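DyP2 (Amycolatopsis sp. ATCC 39116, PDB 4G2C) is a haem-containing dye-decolourising peroxidase that probably oxidises dyes, lignin-related compounds and manganese(II). Local coordinates at residues L38-A43 / L225-D230; T49-L54 / S93-L98; K275-V280 / Q378-R383. All coordinates share one frame; numbering follows the deposited sequence.

Contact 1: residues L38-A43 / L225-D230; sequences LSWKSA and LFLTED
Glu-229 reaches from the first turn of helix 228-237 to the backbone of Trp-40 and Lys-41, and its carboxylate takes both amide N-H groups. The bond from Lys-41 N to Glu-229 OE2 is nearly straight, 3.0 Å at 171°, although it meets the oxygen from above the carboxylate plane; the one from Trp-40 N to Glu-229 OE1 is weak. A bend at chi2 (77°) turns the carboxylate to these two amides. Glu-229 OE1 also lies 3.3 Å from Trp-40 CD1, the carboxylate and indole planes 49° apart.

Next to this grip, Leu-38 and Leu-227 form a single beta bridge: Leu-38 N donates to Phe-226 O at 2.9 Å, and Thr-228 N to Leu-38 O at 2.8 Å. Leu-227 is the N-cap residue of helix 228-237, and the bridge therefore ties the N-terminal loop to the very start of that helix.

Leu-227 CD1 packs against Trp-40 CD1 at 4.1 Å, while the aliphatic CG of Lys-41 lies over the centre of one indole face. Farther out, Lys-41 NZ forms a salt bridge with Glu-102 and Thr-228 OG1 is hydrogen-bonded to Thr-37.

Contact 2: residues T49-L54 / S93-L98; sequences TMLDEL and SARTHL
The guanidinium of Arg-95 has Leu-51 over one face, with Leu-51 CD1 4.0 Å above the plane and offset toward the rim, and Asp-52 at its edge. Arg-95 NE points at Asp-52 OD1 within the guanidinium plane, 3.0 Å away, making a salt bridge. The carboxylate is turned 53° from the guanidinium, and the N-H meets OD1 from above the carboxylate plane. The arginine chain leaves the helix with CG anti to its own N (chi1 -175°) and then bends at chi3, which swings the guanidinium back over Leu-51. Outside the pair, Arg-95 NH2 donates to Ala-48 O, adding a second hold on helix 45-53.

Two helices meet here almost at right angles, the C-terminal part of 45-53 against the first turn of 94-107, their short segments 86° apart and 7.8 Å at closest approach. The carbonyls of Leu-51, in the helix, and of Leu-54, in the loop that follows, accept amide hydrogens from the start of the second helix: Arg-95 N donates to Leu-51 O at 3.2 Å, and Ala-94 N to Leu-54 O, at a modelled distance so short that its exact value is doubtful. Ser-93 is the N-cap, its OG accepting from Thr-96 N, and a water links that same OG to Asp-52 OD1.

The small side chain of Ala-94 touches two leucines. Ala-94 CB lies 3.7 Å from Leu-54 CB and 4.1 Å from Leu-51 CD2, and Leu-98 CD1 extends the apolar patch along Leu-51. Leu-54 also touches Phe-267 of strand 267-278.

Contact 3: residues K275-V280 / Q378-R383; sequences KLEQNV and QTYGRR. With HEM (protoporphyrin IX containing Fe), chain C.
The Tyr-380 ring lies against strand 267-278, with the extended chain of Lys-275 crossing one face: Lys-275 CE stands 4.1 Å from the ring centroid, a CH-pi contact offset toward the rim. The ammonium is farther off and adds at most a weak cation-pi attraction; its salt bridges go to Glu-157 and Glu-199. Beyond the ring, Tyr-380 OH reaches 3.3 Å from Glu-277 CA, and the Tyr-380 ring atom CE2 comes within 3.6 Å of Leu-276 O. A chi1 of 73° sets the ring between the tyrosine's own N and carbonyl carbon and directs it across to the other strand.

Strands 267-278 and 374-380 belong to one antiparallel sheet, but each pairs with 402-409, and at this end their axes are still 8.7 Å apart, a gap that Tyr-380 spans. From strand 267-278, Leu-276 CD1 packs on the haem vinyl at CAB (3.8 Å), and Gln-278 NE2, hydrogen-bonded to Glu-213, lies 3.5 Å from the CMB methyl.

The other side is looser. A water in the plane of the ring joins Tyr-380 OH to Glu-277 OE2, which also accepts from Asp-400 N, and farther along Val-280 CG1 only grazes Arg-383 NH2 at 3.9 Å; that guanidinium is salt-bridged to Asp-385. With an alanine in place of Tyr-380, Lys-275 would probably lose the ring face against its CE, and the water its phenolic partner.

Contacts 1 and 2 are neighbours, their centres 12 Å apart, and contact 2 is nested along the chain within the loop closed by contact 1. They share one apolar cluster: Trp-40 packs on Leu-51 and Leu-98, and Leu-98 also meets Leu-227. Helices 45-53, 94-107 and 228-237 are thus joined with the N-terminal loop on one side of the molecule. Contact 3 follows later in sequence, on the opposite side of the chain's centre, 33 Å from contact 1 and 32 Å from contact 2 between centres. Strand 267-278 connects the two regions: Phe-267, at its start, touches Leu-54, while its other end lines the haem pocket in contact 3, far from the helix cluster.

Contact 1: residues L38-A43 / L225-D230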
loop_
_atom_site.group_PDB
_atom_site.type_symbol
_atom_site.label_atom_id
_atom_site.label_comp_id
_atom_site.label_asym_id
_atom_site.label_seq_id
_atom_site.Cartn_x
_atom_site.Cartn_y
_atom_site.Cartn_z
ATOM N N LEU A 38 -13.358 8.941 12.782
ATOM C CA LEU A 38 -13.161 9.738 13.979
ATOM C C LEU A 38 -12.842 11.197 13.652
ATOM O O LEU A 38 -12.064 11.483 12.742
ATOM C CB LEU A 38 -12.029 9.144 14.815
ATOM C CG LEU A 38 -11.517 10.036 15.948
ATOM C CD1 LEU A 38 -12.389 9.896 17.226
ATOM C CD2 LEU A 38 -10.060 9.711 16.228
ATOM N N SER A 39 -13.450 12.115 14.401
ATOM C CA SER A 39 -13.113 13.528 14.305
ATOM C C SER A 39 -11.983 13.781 15.304
ATOM O O SER A 39 -12.224 13.985 16.499
ATOM C CB SER A 39 -14.337 14.400 14.609
ATOM O OG SER A 39 -15.497 13.916 13.932
ATOM N N TRP A 40 -10.743 13.729 14.816
ATOM C CA TRP A 40 -9.598 13.760 15.716
ATOM C C TRP A 40 -9.500 15.070 16.510
ATOM O O TRP A 40 -8.986 15.090 17.628
ATOM C CB TRP A 40 -8.284 13.446 14.979
ATOM C CG TRP A 40 -7.680 14.591 14.209
ATOM C CD1 TRP A 40 -7.847 14.864 12.871
ATOM C CD2 TRP A 40 -6.784 15.597 14.716
ATOM N NE1 TRP A 40 -7.122 15.991 12.527
ATOM C CE2 TRP A 40 -6.456 16.450 13.635
ATOM C CE3 TRP A 40 -6.232 15.863 15.978
ATOM C CZ2 TRP A 40 -5.606 17.560 13.783
ATOM C CZ3 TRP A 40 -5.376 16.974 16.122
ATOM C CH2 TRP A 40 -5.077 17.801 15.027
ATOM N N LYS A 41 -10.011 16.154 15.947
ATOM C CA LYS A 41 -9.872 17.452 16.596
ATOM C C LYS A 41 -10.797 17.624 17.794
ATOM O O LYS A 41 -10.550 18.453 18.655
ATOM C CB LYS A 41 -10.116 18.580 15.598
ATOM C CG LYS A 41 -9.004 18.747 14.568
ATOM C CD LYS A 41 -9.235 19.983 13.712
ATOM C CE LYS A 41 -8.071 20.237 12.754
ATOM N NZ LYS A 41 -8.256 21.497 11.963
ATOM N N SER A 42 -11.873 16.853 17.848
ATOM C CA SER A 42 -12.831 17.021 18.932
ATOM C C SER A 42 -13.036 15.713 19.680
ATOM O O SER A 42 -13.966 15.577 20.467
ATOM C CB SER A 42 -14.169 17.569 18.408
ATOM O OG SER A 42 -14.810 16.629 17.562
ATOM N N ALA A 43 -12.153 14.754 19.428
ATOM C CA ALA A 43 -12.157 13.501 20.171
ATOM C C ALA A 43 -11.953 13.769 21.665
ATOM O O ALA A 43 -11.157 14.635 22.048
ATOM C CB ALA A 43 -11.059 12.568 19.644
ATOM N N LEU A 225 -10.243 6.799 4.206
ATOM C CA LEU A 225 -10.062 7.905 5.145
ATOM C C LEU A 225 -10.737 7.594 6.485
ATOM O O LEU A 225 -11.960 7.456 6.554
ATOM C CB LEU A 225 -10.597 9.218 4.561
ATOM C CG LEU A 225 -10.011 9.600 3.190
ATOM C CD1 LEU A 225 -10.532 10.939 2.666
ATOM C CD2 LEU A 225 -8.475 9.597 3.263
ATOM N N PHE A 226 -9.934 7.478 7.539
ATOM C CA PHE A 226 -10.445 7.117 8.856
ATOM C C PHE A 226 -10.809 8.347 9.686
ATOM O O PHE A 226 -11.486 8.242 10.699
ATOM C CB PHE A 226 -9.417 6.254 9.607
ATOM C CG PHE A 226 -8.913 5.092 8.807
ATOM C CD1 PHE A 226 -9.703 3.965 8.628
ATOM C CD2 PHE A 226 -7.656 5.140 8.192
ATOM C CE1 PHE A 226 -9.247 2.890 7.869
ATOM C CE2 PHE A 226 -7.190 4.072 7.440
ATOM C CZ PHE A 226 -7.986 2.936 7.282
ATOM N N LEU A 227 -10.342 9.508 9.252
ATOM C CA LEU A 227 -10.546 10.754 9.983
ATOM C C LEU A 227 -11.552 11.636 9.258
ATOM O O LEU A 227 -11.483 11.822 8.034
ATOM C CB LEU A 227 -9.216 11.500 10.156
ATOM C CG LEU A 227 -8.130 10.625 10.796
ATOM C CD1 LEU A 227 -6.818 11.395 10.975
ATOM C CD2 LEU A 227 -8.621 10.067 12.124
ATOM N N THR A 228 -12.494 12.168 10.020
ATOM C CA THR A 228 -13.576 12.940 9.441
ATOM C C THR A 228 -13.017 14.188 8.791
ATOM O O THR A 228 -13.538 14.647 7.779
ATOM C CB THR A 228 -14.616 13.323 10.512
ATOM O OG1 THR A 228 -15.200 12.124 11.041
ATOM C CG2 THR A 228 -15.709 14.177 9.908
ATOM N N GLU A 229 -11.947 14.720 9.388
ATOM C CA GLU A 229 -11.259 15.907 8.880
ATOM C C GLU A 229 -10.634 15.616 7.511
ATOM O O GLU A 229 -10.462 16.517 6.687
ATOM C CB GLU A 229 -10.151 16.360 9.857
ATOM C CG GLU A 229 -10.624 16.930 11.212
ATOM C CD GLU A 229 -11.074 15.869 12.216
ATOM O OE1 GLU A 229 -10.986 14.663 11.911
ATOM O OE2 GLU A 229 -11.524 16.248 13.321
ATOM N N ASP A 230 -10.260 14.362 7.287
ATOM C CA ASP A 230 -9.720 13.965 5.992
ATOM C C ASP A 230 -10.859 13.860 4.969
ATOM O O ASP A 230 -10.702 14.229 3.811
ATOM C CB ASP A 230 -8.961 12.638 6.094
ATOM C CG ASP A 230 -7.494 12.819 6.510
ATOM O OD1 ASP A 230 -6.969 13.951 6.434
ATOM O OD2 ASP A 230 -6.857 11.810 6.878
#

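Contact 2: residues T49-L54 / S93-L98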
loop_
_atom_site.group_PDB
_atom_site.type_symbol
_atom_site.label_atom_id
_atom_site.label_comp_id
_atom_site.label_asym_id
_atom_site.label_seq_id
_atom_site.Cartn_x
_atom_site.Cartn_y
_atom_site.Cartn_z
ATOM N N THR A 49 -7.353 9.400 24.237
ATOM C CA THR A 49 -6.266 8.601 24.771
ATOM C C THR A 49 -5.680 7.713 23.668
ATOM O O THR A 49 -4.464 7.613 23.509
ATOM C CB THR A 49 -6.768 7.723 25.942
ATOM O OG1 THR A 49 -7.422 8.552 26.912
ATOM C CG2 THR A 49 -5.617 6.975 26.612
ATOM N N MET A 50 -6.556 7.077 22.902
ATOM C CA MET A 50 -6.122 6.175 21.838
ATOM C C MET A 50 -5.160 6.868 20.888
ATOM O O MET A 50 -4.146 6.301 20.502
ATOM C CB MET A 50 -7.321 5.615 21.071
ATOM C CG MET A 50 -6.945 4.678 19.922
ATOM S SD MET A 50 -6.583 5.635 18.449
ATOM C CE MET A 50 -8.216 6.270 18.064
ATOM N N LEU A 51 -5.489 8.102 20.530
ATOM C CA LEU A 51 -4.640 8.919 19.673
ATOM C C LEU A 51 -3.284 9.241 20.289
ATOM O O LEU A 51 -2.297 9.382 19.561
ATOM C CB LEU A 51 -5.342 10.231 19.318
ATOM C CG LEU A 51 -6.399 10.177 18.215
ATOM C CD1 LEU A 51 -7.077 11.542 18.059
ATOM C CD2 LEU A 51 -5.781 9.726 16.898
ATOM N N ASP A 52 -3.255 9.393 21.616
ATOM C CA ASP A 52 -2.027 9.704 22.348
ATOM C C ASP A 52 -1.134 8.484 22.409
ATOM O O ASP A 52 0.074 8.604 22.617
ATOM C CB ASP A 52 -2.332 10.154 23.789
ATOM C CG ASP A 52 -2.922 11.548 23.857
ATOM O OD1 ASP A 52 -2.598 12.365 22.968
ATOM O OD2 ASP A 52 -3.710 11.823 24.789
ATOM N N GLU A 53 -1.729 7.308 22.242
ATOM C CA GLU A 53 -0.962 6.072 22.378
ATOM C C GLU A 53 -0.770 5.334 21.049
ATOM O O GLU A 53 -0.190 4.257 21.005
ATOM C CB GLU A 53 -1.600 5.161 23.419
ATOM C CG GLU A 53 -1.690 5.784 24.801
ATOM C CD GLU A 53 -0.336 5.876 25.506
ATOM O OE1 GLU A 53 0.701 5.563 24.881
ATOM O OE2 GLU A 53 -0.308 6.267 26.691
ATOM N N LEU A 54 -1.244 5.933 19.966
ATOM C CA LEU A 54 -1.150 5.312 18.648
ATOM C C LEU A 54 0.076 5.814 17.907
ATOM O O LEU A 54 0.368 7.006 17.927
ATOM C CB LEU A 54 -2.394 5.638 17.805
ATOM C CG LEU A 54 -2.537 4.787 16.541
ATOM C CD1 LEU A 54 -3.055 3.388 16.893
ATOM C CD2 LEU A 54 -3.428 5.451 15.498
ATOM N N SER A 93 3.306 10.490 18.911
ATOM C CA SER A 93 2.008 9.817 18.827
ATOM C C SER A 93 1.271 10.191 17.554
ATOM O O SER A 93 1.599 11.179 16.894
ATOM C CB SER A 93 1.130 10.225 20.001
ATOM O OG SER A 93 0.960 11.633 19.985
ATOM N N ALA A 94 0.251 9.412 17.228
ATOM C CA ALA A 94 -0.642 9.783 16.147
ATOM C C ALA A 94 -1.056 11.246 16.283
ATOM O O ALA A 94 -0.973 12.020 15.314
ATOM C CB ALA A 94 -1.862 8.886 16.139
ATOM N N ARG A 95 -1.505 11.629 17.478
ATOM C CA ARG A 95 -2.008 12.991 17.667
ATOM C C ARG A 95 -0.946 14.067 17.408
ATOM O O ARG A 95 -1.215 15.065 16.727
ATOM C CB ARG A 95 -2.605 13.193 19.060
ATOM C CG ARG A 95 -3.245 14.582 19.202
ATOM C CD ARG A 95 -3.481 14.990 20.653
ATOM N NE ARG A 95 -4.407 14.093 21.337
ATOM C CZ ARG A 95 -5.730 14.158 21.223
ATOM N NH1 ARG A 95 -6.287 15.081 20.438
ATOM N NH2 ARG A 95 -6.493 13.294 21.888
ATOM N N THR A 96 0.255 13.876 17.948
ATOM C CA THR A 96 1.331 14.822 17.658
ATOM C C THR A 96 1.564 14.904 16.144
ATOM O O THR A 96 1.808 15.984 15.595
ATOM C CB THR A 96 2.650 14.436 18.356
ATOM O OG1 THR A 96 2.471 14.480 19.778
ATOM C CG2 THR A 96 3.757 15.403 17.961
ATOM N N HIS A 97 1.503 13.762 15.468
ATOM C CA HIS A 97 1.736 13.763 14.029
ATOM C C HIS A 97 0.671 14.606 13.327
ATOM O O HIS A 97 0.973 15.390 12.432
ATOM C CB HIS A 97 1.734 12.346 13.454
ATOM C CG HIS A 97 1.792 12.314 11.957
ATOM N ND1 HIS A 97 1.137 11.365 11.203
ATOM C CD2 HIS A 97 2.420 13.126 11.075
ATOM C CE1 HIS A 97 1.356 11.596 9.920
ATOM N NE2 HIS A 97 2.130 12.660 9.815
ATOM N N LEU A 98 -0.574 14.437 13.754
ATOM C CA LEU A 98 -1.703 15.126 13.135
ATOM C C LEU A 98 -1.571 16.639 13.297
ATOM O O LEU A 98 -1.792 17.411 12.352
ATOM C CB LEU A 98 -3.018 14.613 13.730
ATOM C CG LEU A 98 -3.348 13.179 13.290
ATOM C CD1 LEU A 98 -4.585 12.628 13.992
ATOM C CD2 LEU A 98 -3.516 13.127 11.773
HETATM O O HOH W 1 0.098 12.838 22.589
#

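Contact 3: residues K275-V280 / Q378-R383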
loop_
_atom_site.group_PDB
_atom_site.type_symbol
_atom_site.label_atom_id
_atom_site.label_comp_id
_atom_site.label_asym_id
_atom_site.label_seq_id
_atom_site.Cartn_x
_atom_site.Cartn_y
_atom_site.Cartn_z
ATOM N N LYS A 275 8.655 -6.591 -0.739
ATOM C CA LYS A 275 9.534 -5.940 -1.716
ATOM C C LYS A 275 9.175 -6.457 -3.093
ATOM O O LYS A 275 9.295 -7.659 -3.367
ATOM C CB LYS A 275 11.011 -6.236 -1.417
ATOM C CG LYS A 275 12.005 -5.379 -2.202
ATOM C CD LYS A 275 13.438 -5.840 -1.962
ATOM C CE LYS A 275 14.453 -4.918 -2.642
ATOM N NZ LYS A 275 15.870 -5.201 -2.262
ATOM N N LEU A 276 8.708 -5.549 -3.950
ATOM C CA LEU A 276 8.188 -5.923 -5.260
ATOM C C LEU A 276 9.049 -5.288 -6.338
ATOM O O LEU A 276 9.080 -4.067 -6.493
ATOM C CB LEU A 276 6.727 -5.469 -5.415
ATOM C CG LEU A 276 5.786 -5.922 -4.294
ATOM C CD1 LEU A 276 4.392 -5.312 -4.438
ATOM C CD2 LEU A 276 5.690 -7.445 -4.235
ATOM N N GLU A 277 9.752 -6.122 -7.084
ATOM C CA GLU A 277 10.602 -5.611 -8.140
ATOM C C GLU A 277 9.780 -5.342 -9.387
ATOM O O GLU A 277 8.945 -6.159 -9.789
ATOM C CB GLU A 277 11.739 -6.586 -8.448
ATOM C CG GLU A 277 12.845 -5.963 -9.301
ATOM C CD GLU A 277 13.928 -6.961 -9.645
ATOM O OE1 GLU A 277 13.663 -7.863 -10.467
ATOM O OE2 GLU A 277 15.038 -6.844 -9.088
ATOM N N GLN A 278 10.029 -4.190 -9.995
ATOM C CA GLN A 278 9.347 -3.776 -11.215
ATOM C C GLN A 278 10.270 -3.804 -12.446
ATOM O O GLN A 278 11.208 -3.016 -12.543
ATOM C CB GLN A 278 8.817 -2.355 -11.037
ATOM C CG GLN A 278 7.760 -2.199 -9.942
ATOM C CD GLN A 278 7.203 -0.784 -9.901
ATOM O OE1 GLN A 278 7.626 0.044 -9.088
ATOM N NE2 GLN A 278 6.262 -0.497 -10.783
ATOM N N ASN A 279 10.003 -4.707 -13.383
ATOM C CA ASN A 279 10.683 -4.684 -14.666
ATOM C C ASN A 279 9.956 -3.690 -15.578
ATOM O O ASN A 279 9.068 -4.066 -16.353
ATOM C CB ASN A 279 10.703 -6.087 -15.282
ATOM C CG ASN A 279 11.521 -6.157 -16.571
ATOM O OD1 ASN A 279 11.671 -5.171 -17.289
ATOM N ND2 ASN A 279 12.054 -7.330 -16.857
ATOM N N VAL A 280 10.321 -2.419 -15.451
ATOM C CA VAL A 280 9.700 -1.348 -16.208
ATOM C C VAL A 280 9.815 -1.609 -17.698
ATOM O O VAL A 280 8.850 -1.430 -18.452
ATOM C CB VAL A 280 10.349 -0.014 -15.888
ATOM C CG1 VAL A 280 9.673 1.112 -16.684
ATOM C CG2 VAL A 280 10.278 0.240 -14.402
ATOM N N GLN A 378 6.413 2.729 -0.463
ATOM C CA GLN A 378 7.342 3.698 -1.030
ATOM C C GLN A 378 8.172 3.006 -2.094
ATOM O O GLN A 378 8.530 1.829 -1.940
ATOM C CB GLN A 378 8.227 4.323 0.055
ATOM C CG GLN A 378 9.132 5.469 -0.413
ATOM C CD GLN A 378 8.390 6.561 -1.157
ATOM O OE1 GLN A 378 8.007 6.384 -2.311
ATOM N NE2 GLN A 378 8.187 7.700 -0.503
ATOM N N THR A 379 8.432 3.713 -3.195
ATOM C CA THR A 379 9.290 3.166 -4.251
ATOM C C THR A 379 10.746 2.989 -3.804
ATOM O O THR A 379 11.231 3.674 -2.900
ATOM C CB THR A 379 9.277 4.060 -5.506
ATOM O OG1 THR A 379 9.398 5.439 -5.120
ATOM C CG2 THR A 379 7.981 3.863 -6.284
ATOM N N TYR A 380 11.451 2.077 -4.451
ATOM C CA TYR A 380 12.882 1.968 -4.221
ATOM C C TYR A 380 13.665 1.883 -5.525
ATOM O O TYR A 380 13.125 1.515 -6.573
ATOM C CB TYR A 380 13.194 0.752 -3.359
ATOM C CG TYR A 380 13.054 -0.565 -4.079
ATOM C CD1 TYR A 380 14.130 -1.115 -4.774
ATOM C CD2 TYR A 380 11.849 -1.270 -4.063
ATOM C CE1 TYR A 380 14.010 -2.339 -5.433
ATOM C CE2 TYR A 380 11.723 -2.493 -4.714
ATOM C CZ TYR A 380 12.809 -3.021 -5.397
ATOM O OH TYR A 380 12.701 -4.232 -6.049
ATOM N N GLY A 381 14.952 2.203 -5.439
ATOM C CA GLY A 381 15.838 2.123 -6.580
ATOM C C GLY A 381 16.149 3.492 -7.170
ATOM O O GLY A 381 15.393 4.451 -7.003
ATOM N N ARG A 382 17.278 3.591 -7.858
ATOM C CA ARG A 382 17.590 4.819 -8.573
ATOM C C ARG A 382 17.661 4.508 -10.053
ATOM O O ARG A 382 18.089 3.429 -10.451
ATOM C CB ARG A 382 18.898 5.440 -8.079
ATOM C CG ARG A 382 18.834 5.998 -6.657
ATOM C CD ARG A 382 20.088 6.806 -6.335
ATOM N NE ARG A 382 19.946 7.629 -5.135
ATOM C CZ ARG A 382 19.417 8.853 -5.125
ATOM N NH1 ARG A 382 18.961 9.398 -6.252
ATOM N NH2 ARG A 382 19.334 9.530 -3.983
ATOM N N ARG A 383 17.208 5.444 -10.869
ATOM C CA ARG A 383 17.299 5.281 -12.310
ATOM C C ARG A 383 17.772 6.581 -12.938
ATOM O O ARG A 383 17.794 7.627 -12.284
ATOM C CB ARG A 383 15.948 4.883 -12.880
ATOM C CG ARG A 383 14.847 5.833 -12.491
ATOM C CD ARG A 383 13.515 5.141 -12.624
ATOM N NE ARG A 383 13.084 4.996 -14.011
ATOM C CZ ARG A 383 11.896 4.506 -14.348
ATOM N NH1 ARG A 383 11.064 4.100 -13.386
ATOM N NH2 ARG A 383 11.547 4.405 -15.627
HETATM C CHA HEM C . -3.973 1.634 -6.737
HETATM C CHB HEM C . 0.247 0.453 -8.838
HETATM C CHC HEM C . 0.818 -3.251 -5.748
HETATM C CHD HEM C . -3.716 -2.548 -4.206
HETATM C C1A HEM C . -2.876 1.652 -7.564
HETATM C C2A HEM C . -2.620 2.637 -8.595
HETATM C C3A HEM C . -1.455 2.307 -9.165
HETATM C C4A HEM C . -0.935 1.114 -8.520
HETATM C CMA HEM C . -0.761 3.056 -10.316
HETATM C CAA HEM C . -3.549 3.836 -8.937
HETATM C CBA HEM C . -3.240 5.002 -7.993
HETATM C CGA HEM C . -4.002 4.898 -6.692
HETATM O O1A HEM C . -5.241 4.774 -6.705
HETATM O O2A HEM C . -3.377 4.941 -5.613
HETATM C C1B HEM C . 0.788 -0.658 -8.208
HETATM C C2B HEM C . 2.059 -1.321 -8.497
HETATM C C3B HEM C . 2.199 -2.342 -7.629
HETATM C C4B HEM C . 1.048 -2.353 -6.758
HETATM C CMB HEM C . 3.038 -0.913 -9.626
HETATM C CAB HEM C . 3.360 -3.351 -7.483
HETATM C CBB HEM C . 4.572 -3.078 -7.972
HETATM C C1C HEM C . -0.394 -3.429 -5.118
HETATM C C2C HEM C . -0.758 -4.555 -4.273
HETATM C C3C HEM C . -2.010 -4.343 -3.836
HETATM C C4C HEM C . -2.470 -3.088 -4.396
HETATM C CMC HEM C . 0.162 -5.758 -3.914
HETATM C CAC HEM C . -2.864 -5.270 -2.938
HETATM C CBC HEM C . -2.588 -6.579 -2.820
HETATM C C1D HEM C . -4.177 -1.343 -4.692
HETATM C C2D HEM C . -5.404 -0.721 -4.270
HETATM C C3D HEM C . -5.455 0.582 -5.053
HETATM C C4D HEM C . -4.286 0.615 -5.873
HETATM C CMD HEM C . -6.415 -1.259 -3.243
HETATM C CAD HEM C . -6.541 1.639 -5.030
HETATM C CBD HEM C . -7.667 1.032 -5.843
HETATM C CGD HEM C . -8.801 2.007 -5.698
HETATM O O1D HEM C . -9.191 2.283 -4.533
HETATM O O2D HEM C . -9.261 2.529 -6.749
HETATM N NA HEM C . -1.836 0.752 -7.538
HETATM N NB HEM C . 0.213 -1.321 -7.140
HETATM N NC HEM C . -1.466 -2.552 -5.172
HETATM N ND HEM C . -3.556 -0.527 -5.631
HETATM FE FE HEM C . -1.684 -1.008 -6.550
HETATM O O HOH W 2 15.186 -5.274 -7.007
#